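PDB 7DRQ: Uly1 from Catenovulum maritimum, which is an ulvan lyase of polysaccharide lyase family 24, a calcium-binding bacterial enzyme that cleaves the algal polysaccharide ulvan. Local coordinates for residues 453-458 with 474-479. Sequence-based numbering, arbitrary orientation.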
# COMPACT_ATOMS: atom_id res chain seq x y z
N ASP A 453 15.17 -3.58 10.15
CA ASP A 453 16.39 -3.82 10.93
C ASP A 453 17.54 -2.94 10.45
O ASP A 453 18.65 -3.41 10.19
CB ASP A 453 16.77 -5.29 10.88
CG ASP A 453 17.59 -5.72 12.09
OD1 ASP A 453 17.78 -4.89 13.00
OD2 ASP A 453 18.03 -6.90 12.13
N GLY A 454 17.27 -1.64 10.32
CA GLY A 454 18.31 -0.71 9.95
C GLY A 454 18.77 -0.77 8.51
O GLY A 454 19.77 -0.13 8.18
N LYS A 455 18.08 -1.51 7.64
CA LYS A 455 18.45 -1.58 6.24
C LYS A 455 17.27 -1.21 5.35
O LYS A 455 16.11 -1.41 5.71
CB LYS A 455 18.98 -2.97 5.86
CG LYS A 455 20.22 -3.38 6.68
CD LYS A 455 20.86 -4.64 6.14
CE LYS A 455 22.10 -5.00 6.95
NZ LYS A 455 22.83 -6.13 6.32
N LEU A 456 17.61 -0.67 4.18
CA LEU A 456 16.65 -0.30 3.14
C LEU A 456 16.62 -1.40 2.09
O LEU A 456 17.66 -1.74 1.51
CB LEU A 456 17.05 1.05 2.51
CG LEU A 456 16.62 1.37 1.07
CD1 LEU A 456 15.11 1.41 0.95
CD2 LEU A 456 17.22 2.69 0.56
N TYR A 457 15.45 -2.00 1.90
CA TYR A 457 15.21 -2.99 0.86
C TYR A 457 14.46 -2.28 -0.24
O TYR A 457 13.30 -1.90 -0.07
CB TYR A 457 14.43 -4.18 1.43
CG TYR A 457 15.23 -4.95 2.45
CD1 TYR A 457 15.39 -4.47 3.75
CD2 TYR A 457 15.89 -6.14 2.10
CE1 TYR A 457 16.15 -5.16 4.68
CE2 TYR A 457 16.67 -6.83 3.02
CZ TYR A 457 16.80 -6.33 4.31
OH TYR A 457 17.56 -7.01 5.23
N TYR A 458 15.14 -2.04 -1.36
CA TYR A 458 14.59 -1.25 -2.46
C TYR A 458 14.25 -2.20 -3.60
O TYR A 458 15.14 -2.81 -4.19
CB TYR A 458 15.59 -0.18 -2.91
CG TYR A 458 14.97 1.09 -3.44
CD1 TYR A 458 13.60 1.21 -3.61
CD2 TYR A 458 15.78 2.18 -3.78
CE1 TYR A 458 13.05 2.39 -4.08
CE2 TYR A 458 15.25 3.35 -4.25
CZ TYR A 458 13.89 3.46 -4.41
OH TYR A 458 13.38 4.65 -4.89
N LEU A 474 16.29 -6.20 -6.62
CA LEU A 474 16.28 -5.89 -5.20
C LEU A 474 17.63 -5.30 -4.81
O LEU A 474 18.67 -5.91 -5.09
CB LEU A 474 16.01 -7.14 -4.36
CG LEU A 474 16.31 -7.00 -2.86
CD1 LEU A 474 15.38 -5.98 -2.21
CD2 LEU A 474 16.20 -8.37 -2.15
N GLN A 475 17.61 -4.14 -4.16
CA GLN A 475 18.82 -3.59 -3.56
C GLN A 475 18.70 -3.61 -2.04
O GLN A 475 17.63 -3.33 -1.49
CB GLN A 475 19.11 -2.17 -4.05
CG GLN A 475 19.56 -2.11 -5.50
CD GLN A 475 20.08 -0.74 -5.90
OE1 GLN A 475 20.00 0.22 -5.12
NE2 GLN A 475 20.60 -0.63 -7.12
N ILE A 476 19.79 -3.97 -1.37
CA ILE A 476 19.84 -3.97 0.09
C ILE A 476 20.89 -2.94 0.48
O ILE A 476 22.08 -3.08 0.16
CB ILE A 476 20.15 -5.35 0.66
CG1 ILE A 476 19.13 -6.37 0.14
CG2 ILE A 476 20.10 -5.33 2.19
CD1 ILE A 476 19.45 -7.81 0.54
N ILE A 477 20.44 -1.87 1.14
CA ILE A 477 21.26 -0.71 1.43
C ILE A 477 21.30 -0.55 2.94
O ILE A 477 20.25 -0.46 3.59
CB ILE A 477 20.73 0.55 0.74
CG1 ILE A 477 20.86 0.44 -0.79
CG2 ILE A 477 21.46 1.78 1.24
CD1 ILE A 477 20.00 1.47 -1.57
N ASN A 478 22.50 -0.55 3.51
CA ASN A 478 22.68 -0.41 4.94
C ASN A 478 22.53 1.05 5.33
O ASN A 478 23.29 1.91 4.85
CB ASN A 478 24.05 -0.95 5.35
CG ASN A 478 24.16 -1.21 6.83
OD1 ASN A 478 23.72 -0.40 7.64
ND2 ASN A 478 24.73 -2.35 7.19
N LEU A 479 21.57 1.35 6.21
CA LEU A 479 21.38 2.73 6.62
C LEU A 479 22.37 3.19 7.68
O LEU A 479 22.33 4.36 8.07
CB LEU A 479 19.94 2.94 7.12
CG LEU A 479 18.91 2.69 6.02
CD1 LEU A 479 17.48 2.75 6.56
CD2 LEU A 479 19.10 3.71 4.92
O HOH W 1 21.92 0.04 9.99
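The phenol ring of Tyr457 has Ile476 over one face and Leu474 CD1 at its edge, near the ring plane. The Ile476 methyl CG2 makes a CH-pi contact, 4.3 Å from the ring centroid and 28° off the ring normal, while CG1 of the same residue lies 3.8 Å from Tyr457 CD2. With CG anti to its own carbonyl carbon (chi1 -66°), the ring leans back toward the Lys455 end of its strand, and its CD2-CE2 side meets the Ile476 side chain. Lys455 and Asn478 share this face of the sheet: the extended lysine brings CE to 3.7 Å from Asn478 ND2, and both side chains end on Glu5, Lys455 through a salt bridge and Asn478 through a hydrogen bond. On the other face, Leu456 and Ile477 lie side by side, pointing the same way, with Leu456 CD2 3.7 Å from Ile477 CD1, and Leu479 CD2 packs against Leu456 CB; Val449, Ile451 and Ile412 add to the apolar surroundings of Leu456.

Two hydrogen-bonded pairs, Leu456 with Ile477 and Tyr458 with Gln475, join the backbones, the shortest bond being Leu456 N to Ile477 O at 2.7 Å. Where strand 455-462 begins and strand 469-478 ends, Gly454 O accepts Leu479 N at 3.1 Å in a more bent bond (150° at the hydrogen). A water donates both to this carbonyl oxygen and to Asn478 OD1, bridging the two segments.

Strands 455-462 and 469-478 thus form an antiparallel beta hairpin inside a four-stranded blade, with 444-452 beside the first strand and N-terminal strand 3-15 beside the second. Joining the two chain ends in one blade in this way matches the "Velcro" closure of many beta-propellers.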